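Local coordinates for SCO1/SenC family lipoprotein (Bacillus anthracis, PDB 4HDE) that probably acts, like its SCO1/SenC relatives with their thioredoxin fold, as a membrane-anchored copper or thiol-redox factor in cytochrome c oxidase assembly, at residues E13-T18 and N101-Y106; G32-A37 and L67-V72; A37-T42 and V72-D77; A56-M61 and E159-D164. All coordinates share one frame; numbering follows the deposited sequence.

Contact 1 of 4, residues E13-T18 and N101-Y106; sequences ETFQFT and NLLTGY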
# COMPACT_ATOMS: atom_id res chain seq x y z
N GLU A 13 -0.74 0.60 14.15
CA GLU A 13 -1.71 1.42 14.85
C GLU A 13 -3.04 1.44 14.09
O GLU A 13 -3.09 1.19 12.88
CB GLU A 13 -1.20 2.84 15.00
CG GLU A 13 -1.28 3.65 13.73
CD GLU A 13 -0.64 5.01 13.86
OE1 GLU A 13 -1.35 6.03 13.75
OE2 GLU A 13 0.59 5.06 14.06
N THR A 14 -4.11 1.74 14.82
CA THR A 14 -5.42 1.91 14.23
C THR A 14 -5.47 3.27 13.54
O THR A 14 -5.06 4.28 14.11
CB THR A 14 -6.50 1.82 15.30
OG1 THR A 14 -6.44 0.53 15.91
CG2 THR A 14 -7.88 2.03 14.72
N PHE A 15 -5.96 3.29 12.31
CA PHE A 15 -6.03 4.53 11.53
C PHE A 15 -7.31 4.61 10.71
O PHE A 15 -7.92 3.60 10.35
CB PHE A 15 -4.82 4.66 10.59
CG PHE A 15 -4.77 3.62 9.52
CD1 PHE A 15 -5.28 3.87 8.26
CD2 PHE A 15 -4.18 2.38 9.76
CE1 PHE A 15 -5.23 2.92 7.27
CE2 PHE A 15 -4.14 1.42 8.78
CZ PHE A 15 -4.66 1.69 7.52
N GLN A 16 -7.72 5.85 10.42
CA GLN A 16 -8.86 6.12 9.57
C GLN A 16 -8.49 7.29 8.67
O GLN A 16 -8.40 8.42 9.12
CB GLN A 16 -10.09 6.47 10.40
CG GLN A 16 -11.32 6.82 9.58
CD GLN A 16 -12.48 7.27 10.45
OE1 GLN A 16 -12.69 6.75 11.55
NE2 GLN A 16 -13.21 8.26 9.98
N PHE A 17 -8.26 7.00 7.39
CA PHE A 17 -7.87 8.03 6.44
C PHE A 17 -9.00 8.20 5.43
O PHE A 17 -10.12 7.75 5.68
CB PHE A 17 -6.54 7.68 5.77
CG PHE A 17 -5.37 7.54 6.73
CD1 PHE A 17 -5.33 8.24 7.93
CD2 PHE A 17 -4.30 6.71 6.41
CE1 PHE A 17 -4.23 8.11 8.79
CE2 PHE A 17 -3.21 6.58 7.26
CZ PHE A 17 -3.18 7.27 8.45
N THR A 18 -8.72 8.84 4.30
CA THR A 18 -9.72 9.08 3.27
C THR A 18 -9.25 8.46 1.96
O THR A 18 -8.09 8.62 1.58
CB THR A 18 -9.97 10.59 3.08
OG1 THR A 18 -10.39 11.16 4.33
CG2 THR A 18 -11.04 10.83 2.03
N ASN A 101 -7.64 0.69 -2.39
CA ASN A 101 -7.90 2.02 -1.87
C ASN A 101 -6.61 2.81 -1.75
O ASN A 101 -5.62 2.30 -1.22
CB ASN A 101 -8.60 1.93 -0.51
CG ASN A 101 -10.03 1.51 -0.65
OD1 ASN A 101 -10.92 2.34 -0.84
ND2 ASN A 101 -10.27 0.20 -0.59
N LEU A 102 -6.61 4.02 -2.30
CA LEU A 102 -5.47 4.92 -2.20
C LEU A 102 -5.88 6.00 -1.21
O LEU A 102 -6.97 6.55 -1.30
CB LEU A 102 -5.13 5.52 -3.57
CG LEU A 102 -4.69 4.50 -4.62
CD1 LEU A 102 -5.87 3.89 -5.36
CD2 LEU A 102 -3.76 5.17 -5.60
N LEU A 103 -5.01 6.26 -0.24
CA LEU A 103 -5.39 7.03 0.95
C LEU A 103 -4.63 8.36 1.07
O LEU A 103 -3.48 8.49 0.65
CB LEU A 103 -5.18 6.18 2.21
CG LEU A 103 -5.88 4.82 2.23
CD1 LEU A 103 -5.64 4.10 3.56
CD2 LEU A 103 -7.37 4.97 1.96
N THR A 104 -5.31 9.32 1.69
CA THR A 104 -4.77 10.65 1.89
C THR A 104 -5.63 11.35 2.94
O THR A 104 -6.37 10.68 3.68
CB THR A 104 -4.74 11.43 0.56
OG1 THR A 104 -3.97 12.63 0.75
CG2 THR A 104 -6.13 11.78 0.08
N GLY A 105 -5.51 12.67 3.04
CA GLY A 105 -6.39 13.46 3.89
C GLY A 105 -5.77 13.92 5.19
O GLY A 105 -6.34 14.73 5.91
N TYR A 106 -4.58 13.40 5.48
CA TYR A 106 -3.83 13.67 6.69
C TYR A 106 -2.72 14.66 6.37
O TYR A 106 -2.51 15.02 5.22
CB TYR A 106 -3.25 12.34 7.20
CG TYR A 106 -2.77 11.43 6.10
CD1 TYR A 106 -3.47 10.27 5.77
CD2 TYR A 106 -1.63 11.72 5.37
CE1 TYR A 106 -3.04 9.44 4.76
CE2 TYR A 106 -1.19 10.90 4.35
CZ TYR A 106 -1.90 9.76 4.05
OH TYR A 106 -1.46 8.92 3.06
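The carbonyl oxygen of Thr18 takes one hydrogen bond, from Thr104 N, and a C-H...O contact from Leu103 CA. The backbone N of Thr104 lies 2.9 Å from Thr18 O, in the carbonyl plane, while CA of Leu103 brings its C-H to the same oxygen at 3.2 Å. In return Thr18 N donates to Thr104 O over 3.0 Å, which closes a single antiparallel hydrogen-bonded pair. The strands 16-18 and 101-103 nevertheless run at 97° to each other, and the pairing goes no further.

Side chains take over beyond the bridge. Tyr106 turns an edge onto the face of Phe17, with CD1 over the middle of that ring and CE1 3.4 Å from Phe17 CD2; the ring planes stand 64° apart, a T-shaped stack. CG of Tyr106 sits between its own N and carbonyl carbon (chi1 38°), which swings the ring back toward Phe17, and its hydroxyl is bonded to Ser75 O. The opposite face of Phe17 receives CD1 of Phe15, so this phenyl is held between two aromatic neighbours. Leu103 meets both phenylalanines, its CD1 3.9 Å from Phe15 CE1 and also near the Phe17 edge. Phe114 adds edge-to-face contacts to both rings. This bridge and aromatic cluster join the hairpin of strands 16-18 and 24-26 to the end of edge strand 100-103 and the loop that follows, in the thioredoxin-type fold.

Contact 2 of 4, residues G32-A37 and L67-V72; sequences GKVWVA and LDVQFV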
# COMPACT_ATOMS: atom_id res chain seq x y z
N GLY A 32 -9.22 -8.16 9.74
CA GLY A 32 -9.87 -9.39 9.31
C GLY A 32 -9.60 -9.75 7.86
O GLY A 32 -9.97 -10.84 7.41
N LYS A 33 -8.97 -8.85 7.13
CA LYS A 33 -8.61 -9.11 5.74
C LYS A 33 -7.10 -9.21 5.59
O LYS A 33 -6.34 -8.68 6.40
CB LYS A 33 -9.19 -8.02 4.82
CG LYS A 33 -10.72 -8.05 4.71
CD LYS A 33 -11.26 -6.88 3.90
CE LYS A 33 -12.76 -6.97 3.75
NZ LYS A 33 -13.13 -8.10 2.85
N VAL A 34 -6.67 -9.90 4.54
CA VAL A 34 -5.27 -9.92 4.15
C VAL A 34 -5.09 -8.74 3.21
O VAL A 34 -5.88 -8.56 2.26
CB VAL A 34 -4.92 -11.25 3.44
CG1 VAL A 34 -3.49 -11.22 2.87
CG2 VAL A 34 -5.09 -12.41 4.41
N TRP A 35 -4.08 -7.92 3.45
CA TRP A 35 -3.85 -6.78 2.59
C TRP A 35 -2.39 -6.48 2.33
O TRP A 35 -1.50 -6.92 3.05
CB TRP A 35 -4.62 -5.54 3.06
CG TRP A 35 -4.38 -5.05 4.47
CD1 TRP A 35 -4.78 -5.65 5.63
CD2 TRP A 35 -3.78 -3.80 4.86
NE1 TRP A 35 -4.45 -4.86 6.71
CE2 TRP A 35 -3.83 -3.72 6.26
CE3 TRP A 35 -3.21 -2.74 4.14
CZ2 TRP A 35 -3.32 -2.64 6.97
CZ3 TRP A 35 -2.70 -1.66 4.86
CH2 TRP A 35 -2.76 -1.62 6.25
N VAL A 36 -2.16 -5.77 1.23
CA VAL A 36 -0.83 -5.38 0.81
C VAL A 36 -0.76 -3.87 0.76
O VAL A 36 -1.65 -3.23 0.18
CB VAL A 36 -0.50 -5.95 -0.57
CG1 VAL A 36 0.91 -5.59 -0.98
CG2 VAL A 36 -0.68 -7.46 -0.58
N ALA A 37 0.27 -3.30 1.37
CA ALA A 37 0.43 -1.85 1.44
C ALA A 37 1.68 -1.37 0.70
O ALA A 37 2.72 -2.04 0.69
CB ALA A 37 0.51 -1.41 2.89
N LEU A 67 -7.59 -15.61 -4.71
CA LEU A 67 -7.22 -15.05 -3.42
C LEU A 67 -8.00 -13.78 -3.21
O LEU A 67 -8.10 -12.93 -4.10
CB LEU A 67 -5.72 -14.77 -3.36
CG LEU A 67 -4.86 -16.02 -3.26
CD1 LEU A 67 -3.42 -15.73 -3.68
CD2 LEU A 67 -4.91 -16.63 -1.87
N ASP A 68 -8.58 -13.66 -2.02
CA ASP A 68 -9.39 -12.53 -1.64
C ASP A 68 -8.51 -11.65 -0.77
O ASP A 68 -8.31 -11.96 0.40
CB ASP A 68 -10.59 -13.04 -0.84
CG ASP A 68 -11.62 -11.97 -0.58
OD1 ASP A 68 -11.33 -10.78 -0.81
OD2 ASP A 68 -12.72 -12.33 -0.13
N VAL A 69 -7.97 -10.58 -1.36
CA VAL A 69 -7.06 -9.70 -0.65
C VAL A 69 -7.38 -8.25 -0.99
O VAL A 69 -8.10 -7.96 -1.94
CB VAL A 69 -5.60 -10.00 -1.03
CG1 VAL A 69 -5.25 -11.45 -0.66
CG2 VAL A 69 -5.38 -9.76 -2.51
N GLN A 70 -6.84 -7.33 -0.18
CA GLN A 70 -7.01 -5.89 -0.40
C GLN A 70 -5.66 -5.24 -0.69
O GLN A 70 -4.61 -5.72 -0.27
CB GLN A 70 -7.58 -5.23 0.86
CG GLN A 70 -8.97 -5.73 1.22
CD GLN A 70 -10.03 -5.29 0.23
OE1 GLN A 70 -10.05 -4.14 -0.22
NE2 GLN A 70 -10.93 -6.20 -0.11
N PHE A 71 -5.72 -4.14 -1.43
CA PHE A 71 -4.54 -3.34 -1.73
C PHE A 71 -4.75 -1.94 -1.21
O PHE A 71 -5.84 -1.38 -1.34
CB PHE A 71 -4.28 -3.34 -3.24
CG PHE A 71 -3.93 -4.71 -3.76
CD1 PHE A 71 -2.62 -5.15 -3.72
CD2 PHE A 71 -4.91 -5.57 -4.21
CE1 PHE A 71 -2.30 -6.43 -4.16
CE2 PHE A 71 -4.59 -6.84 -4.65
CZ PHE A 71 -3.30 -7.26 -4.62
N VAL A 72 -3.69 -1.39 -0.61
CA VAL A 72 -3.74 -0.05 -0.04
C VAL A 72 -2.48 0.69 -0.40
O VAL A 72 -1.38 0.20 -0.18
CB VAL A 72 -3.88 -0.10 1.50
CG1 VAL A 72 -3.85 1.30 2.11
CG2 VAL A 72 -5.17 -0.83 1.89
O HOH W 1 -10.82 -8.89 1.02
O HOH W 2 -8.93 -10.71 2.74
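Three backbone hydrogen bonds hold Trp35 through Ala37 beside Gln70 through Val72 as parallel neighbours. Gln70 N donates to Val34 O, Val36 N to Gln70 O and Val72 N to Val36 O, each at 2.9 Å. C-H donors reinforce the ladder, the shortest running from Trp35 CA to Gln70 O at 3.1 Å.

The apolar contacts fall on both sides of the sheet. On one, Trp35 and Gln70 meet through their CB atoms, and the indole carbon CE3 reaches Val72 CG2 at 3.5 Å. Trp35 CG lies between the backbone N and the carbonyl carbon (chi1 56°), which carries the indole along the strand toward Val72. On the other, Val36 and Phe71 lie side by side, CB against CD1 at 3.9 Å.

Two waters bridge residues at the start of the pairing. One molecule accepts from Lys33 NZ and Gln70 NE2 and donates to Asp68 OD1 at 2.7 Å, linking lysine and aspartate groups that do not touch. A second accepts from Val34 N and donates to Asp68 O.

Helix 48-64, which connects these strands in a beta-alpha-beta crossover, covers Val36 and Phe71 through Met55; strand 136-140 flanks 35-40 on its other edge, and helix 158-169 packs on Val34 and Val36.

Contact 3 of 4, residues A37-T42 and V72-D77; sequences ADFMFT and VSFSVD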
# COMPACT_ATOMS: atom_id res chain seq x y z
N ALA A 37 0.27 -3.30 1.37
CA ALA A 37 0.43 -1.85 1.44
C ALA A 37 1.68 -1.37 0.70
O ALA A 37 2.72 -2.04 0.69
CB ALA A 37 0.51 -1.41 2.89
N ASP A 38 1.57 -0.20 0.07
CA ASP A 38 2.74 0.55 -0.35
C ASP A 38 2.56 2.04 -0.08
O ASP A 38 1.48 2.48 0.33
CB ASP A 38 3.15 0.23 -1.80
CG ASP A 38 2.20 0.81 -2.84
OD1 ASP A 38 1.09 1.26 -2.49
OD2 ASP A 38 2.56 0.80 -4.05
N PHE A 39 3.64 2.79 -0.29
CA PHE A 39 3.69 4.25 -0.12
C PHE A 39 4.09 4.87 -1.45
O PHE A 39 5.02 4.40 -2.10
CB PHE A 39 4.69 4.62 0.97
CG PHE A 39 4.25 4.23 2.35
CD1 PHE A 39 3.61 5.14 3.17
CD2 PHE A 39 4.46 2.94 2.82
CE1 PHE A 39 3.19 4.79 4.44
CE2 PHE A 39 4.03 2.58 4.10
CZ PHE A 39 3.39 3.51 4.91
N MSE A 40 3.40 5.93 -1.85
CA MSE A 40 3.64 6.54 -3.15
C MSE A 40 3.10 7.96 -3.19
O MSE A 40 2.54 8.45 -2.21
CB MSE A 40 2.97 5.72 -4.25
CG MSE A 40 1.52 5.37 -3.96
SE MSE A 40 0.40 5.43 -5.54
CE MSE A 40 0.14 7.35 -5.64
N PHE A 41 3.30 8.65 -4.30
CA PHE A 41 2.70 9.97 -4.49
C PHE A 41 2.49 10.23 -5.97
O PHE A 41 3.23 9.72 -6.80
CB PHE A 41 3.48 11.10 -3.78
CG PHE A 41 4.86 11.37 -4.34
CD1 PHE A 41 5.14 12.56 -5.01
CD2 PHE A 41 5.89 10.46 -4.14
CE1 PHE A 41 6.41 12.81 -5.50
CE2 PHE A 41 7.16 10.71 -4.62
CZ PHE A 41 7.42 11.87 -5.31
N THR A 42 1.46 11.00 -6.30
CA THR A 42 1.05 11.11 -7.70
C THR A 42 1.97 11.96 -8.56
O THR A 42 1.98 11.81 -9.78
CB THR A 42 -0.41 11.60 -7.87
OG1 THR A 42 -0.51 12.99 -7.58
CG2 THR A 42 -1.35 10.81 -6.97
N VAL A 72 -3.69 -1.39 -0.61
CA VAL A 72 -3.74 -0.05 -0.04
C VAL A 72 -2.48 0.69 -0.40
O VAL A 72 -1.38 0.20 -0.18
CB VAL A 72 -3.88 -0.10 1.50
CG1 VAL A 72 -3.85 1.30 2.11
CG2 VAL A 72 -5.17 -0.83 1.89
N SER A 73 -2.65 1.88 -0.97
CA SER A 73 -1.52 2.77 -1.26
C SER A 73 -1.68 4.05 -0.46
O SER A 73 -2.67 4.75 -0.60
CB SER A 73 -1.49 3.13 -2.75
OG SER A 73 -1.35 1.97 -3.57
N PHE A 74 -0.70 4.36 0.39
CA PHE A 74 -0.74 5.58 1.18
C PHE A 74 -0.01 6.69 0.43
O PHE A 74 1.15 6.49 0.05
CB PHE A 74 -0.03 5.40 2.53
CG PHE A 74 -0.62 4.34 3.41
CD1 PHE A 74 -1.71 4.63 4.23
CD2 PHE A 74 -0.07 3.07 3.46
CE1 PHE A 74 -2.25 3.66 5.06
CE2 PHE A 74 -0.62 2.09 4.29
CZ PHE A 74 -1.71 2.40 5.10
N SER A 75 -0.63 7.85 0.27
CA SER A 75 0.09 8.98 -0.30
C SER A 75 1.07 9.58 0.70
O SER A 75 0.72 9.86 1.86
CB SER A 75 -0.86 10.08 -0.78
OG SER A 75 -0.11 11.23 -1.19
N VAL A 76 2.30 9.79 0.24
CA VAL A 76 3.29 10.50 1.04
C VAL A 76 3.42 11.96 0.64
O VAL A 76 4.34 12.65 1.07
CB VAL A 76 4.67 9.81 1.00
CG1 VAL A 76 4.56 8.40 1.57
CG2 VAL A 76 5.21 9.78 -0.43
N ASP A 77 2.49 12.44 -0.18
CA ASP A 77 2.44 13.86 -0.52
C ASP A 77 1.01 14.38 -0.38
O ASP A 77 0.44 14.88 -1.34
CB ASP A 77 2.97 14.07 -1.94
CG ASP A 77 3.27 15.52 -2.26
OD1 ASP A 77 3.44 16.33 -1.32
OD2 ASP A 77 3.35 15.84 -3.46
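Phe74 lays CD2 over one face of the Phe39 ring, offset toward the rim, 3.8 Å from Phe39 CZ. The two planes differ by only 26°, but the rings are slid apart, centroids 5.0 Å from each other, and barely overlap. Val76 CG1 fills the edge of Phe39, while Ala37 CB meets the edge of Phe74 and Val72 CG1, of the same strand as Phe74, lies over one face of that ring near the rim. Phe119 and Phe114 extend this cluster, the first edge-to-face on Phe39.

Further along, Phe41 lies against Val76 and Asp77; its CB is 3.5 Å from Asp77 CB, and the ring and carboxylate planes are nearly perpendicular. Asp77 OD1 itself is paired with Lys125.

Between the strands the parallel ladder continues: Asp38 N to Val72 O, Phe74 N to Asp38 O, Met40 N to Phe74 O, and finally Val76 N to Met40 O at 2.8 Å. The other side of the sheet carries a polar link. Ser73 OG donates to the syn lone pair of Asp38 OD1, 2.8 Å away, and the carboxylate comes within range because CG of Asp38 sits between N and C (chi1 72°). Ser75 OG accepts from Asp77 N, an ST turn that ends the strand, and bonds to Asp81.

The buried Asp38 OD1 is thus satisfied by Ser73 OG, which Trp100 NE1 also bonds and so helps to place.

Contact 4 of 4, residues A56-M61 and E159-D164; sequences AKLQKM and EDIIRD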
# COMPACT_ATOMS: atom_id res chain seq x y z
N ALA A 56 -0.54 -3.58 -9.62
CA ALA A 56 -1.63 -4.01 -10.49
C ALA A 56 -1.43 -5.43 -11.03
O ALA A 56 -2.39 -6.20 -11.17
CB ALA A 56 -1.82 -3.03 -11.63
N LYS A 57 -0.19 -5.80 -11.33
CA LYS A 57 0.11 -7.16 -11.78
C LYS A 57 -0.19 -8.13 -10.64
O LYS A 57 -0.82 -9.18 -10.86
CB LYS A 57 1.56 -7.28 -12.23
CG LYS A 57 1.91 -8.68 -12.72
CD LYS A 57 3.23 -8.69 -13.49
CE LYS A 57 3.67 -10.12 -13.80
NZ LYS A 57 2.67 -10.90 -14.58
N LEU A 58 0.20 -7.77 -9.43
CA LEU A 58 -0.09 -8.59 -8.25
C LEU A 58 -1.59 -8.72 -8.03
O LEU A 58 -2.07 -9.80 -7.70
CB LEU A 58 0.59 -7.99 -7.02
CG LEU A 58 0.40 -8.73 -5.70
CD1 LEU A 58 0.87 -10.17 -5.81
CD2 LEU A 58 1.17 -8.00 -4.61
N GLN A 59 -2.33 -7.63 -8.21
CA GLN A 59 -3.78 -7.64 -8.07
C GLN A 59 -4.41 -8.63 -9.05
O GLN A 59 -5.27 -9.44 -8.68
CB GLN A 59 -4.33 -6.23 -8.30
CG GLN A 59 -5.85 -6.13 -8.23
CD GLN A 59 -6.39 -4.78 -8.67
OE1 GLN A 59 -5.96 -4.22 -9.68
NE2 GLN A 59 -7.37 -4.27 -7.93
N LYS A 60 -3.98 -8.58 -10.30
CA LYS A 60 -4.52 -9.45 -11.33
C LYS A 60 -4.18 -10.92 -11.04
O LYS A 60 -5.02 -11.82 -11.18
CB LYS A 60 -3.97 -9.03 -12.70
CG LYS A 60 -4.68 -9.64 -13.88
CD LYS A 60 -4.04 -9.18 -15.19
CE LYS A 60 -5.08 -8.92 -16.26
NZ LYS A 60 -5.94 -7.75 -15.91
N MSE A 61 -2.95 -11.17 -10.62
CA MSE A 61 -2.52 -12.53 -10.33
C MSE A 61 -3.26 -13.10 -9.13
O MSE A 61 -3.63 -14.28 -9.13
CB MSE A 61 -1.00 -12.57 -10.11
CG MSE A 61 -0.20 -12.30 -11.38
SE MSE A 61 1.72 -12.22 -11.10
CE MSE A 61 2.09 -14.12 -10.80
N GLU A 159 5.61 -14.61 -7.26
CA GLU A 159 5.32 -15.97 -6.83
C GLU A 159 5.47 -16.15 -5.31
O GLU A 159 4.66 -16.84 -4.69
CB GLU A 159 6.20 -16.97 -7.59
CG GLU A 159 5.91 -17.02 -9.08
CD GLU A 159 6.57 -15.88 -9.87
OE1 GLU A 159 7.43 -15.17 -9.31
OE2 GLU A 159 6.23 -15.72 -11.06
N ASP A 160 6.50 -15.54 -4.72
CA ASP A 160 6.68 -15.53 -3.27
C ASP A 160 5.48 -14.91 -2.57
O ASP A 160 4.97 -15.43 -1.57
CB ASP A 160 7.92 -14.72 -2.87
CG ASP A 160 9.23 -15.49 -3.04
OD1 ASP A 160 9.22 -16.61 -3.58
OD2 ASP A 160 10.28 -14.95 -2.63
N ILE A 161 5.04 -13.76 -3.06
CA ILE A 161 3.91 -13.06 -2.46
C ILE A 161 2.64 -13.90 -2.54
O ILE A 161 1.93 -14.04 -1.55
CB ILE A 161 3.69 -11.68 -3.11
CG1 ILE A 161 4.96 -10.84 -2.99
CG2 ILE A 161 2.50 -10.98 -2.43
CD1 ILE A 161 4.92 -9.52 -3.73
N ILE A 162 2.37 -14.47 -3.71
CA ILE A 162 1.21 -15.33 -3.89
C ILE A 162 1.26 -16.52 -2.92
O ILE A 162 0.25 -16.88 -2.31
CB ILE A 162 1.13 -15.82 -5.35
CG1 ILE A 162 0.75 -14.67 -6.28
CG2 ILE A 162 0.13 -16.96 -5.49
CD1 ILE A 162 -0.65 -14.13 -6.06
N ARG A 163 2.44 -17.15 -2.80
CA ARG A 163 2.64 -18.27 -1.88
C ARG A 163 2.28 -17.86 -0.45
O ARG A 163 1.58 -18.58 0.26
CB ARG A 163 4.10 -18.74 -1.96
CG ARG A 163 4.54 -19.76 -0.90
CD ARG A 163 6.06 -19.74 -0.70
NE ARG A 163 6.51 -18.44 -0.19
CZ ARG A 163 7.75 -17.97 -0.31
NH1 ARG A 163 8.04 -16.77 0.17
NH2 ARG A 163 8.68 -18.69 -0.92
N ASP A 164 2.78 -16.71 -0.04
CA ASP A 164 2.52 -16.23 1.31
C ASP A 164 1.04 -15.90 1.54
O ASP A 164 0.49 -16.18 2.62
CB ASP A 164 3.42 -15.02 1.62
CG ASP A 164 4.90 -15.38 1.68
OD1 ASP A 164 5.24 -16.56 1.86
OD2 ASP A 164 5.75 -14.46 1.55
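Leu58 meets Ile161 with both of its methyl branches. CG of the leucine is anti to the backbone N (chi1 -179°), which sends the branch point outward from helix 48-64 and across to the other helix. There CD1 lies 3.8 Å from Ile161 CG2 and CD2 lies 3.9 Å from that same methyl, so the leucine fork straddles it. Ile161 in turn has CG2 anti to its N, while CG1 stands beside the N and carries CD1 to within 4.1 Å of Leu58 CD2. The two side chains cross at about a right angle.

Ile162, the next residue, turns to Met61. Its CG1 lies beside the backbone N, and a turn at chi2 (-66°) folds CD1 to 4.2 Å from the backbone C of Met61 and also 4.2 Å from Leu58 CD1. Met61, a selenomethionine, reaches out in its turn, with CE 4.4 Å from Glu159 OE2 in a loose contact.

The two helices lie on the same side of the thioredoxin-type sheet, their segments inclined at 46° with axes 10.8 Å apart, and no hydrogen bond crosses between the two segments. Toward the sheet Leu58 rests on Phe71 of strand 70-75, and Ile161 on Tyr150 of strand 146-151.

On a different side of the second helix, Arg163 grips one oxygen of Asp164 side-on: NE and NH1 both reach OD1, from the same face of the carboxylate. Asp164 OD2 is bonded to Tyr150 OH.

In the fold
From the N terminus, the segment 13-18 comes first and is met much later by 101-106, so contact 1 closes the loop within which contacts 2 and 3 are nested. Those two follow strands 35-40 and 70-75, sharing Ala37 and Val72, and cross each other along the chain; both close over helix 48-64. Contact 4 starts on that helix and ends near the C terminus, so it crosses all three others. Strand 100-103, beside 70-75, ties contact 1 to the sheet of contacts 2 and 3. Phe71 carries contact 2 to Leu58 and Gln59 of contact 4, whereas contacts 1 and 4 lie on opposite sides of the chain's centre, about 24 Å apart between centres.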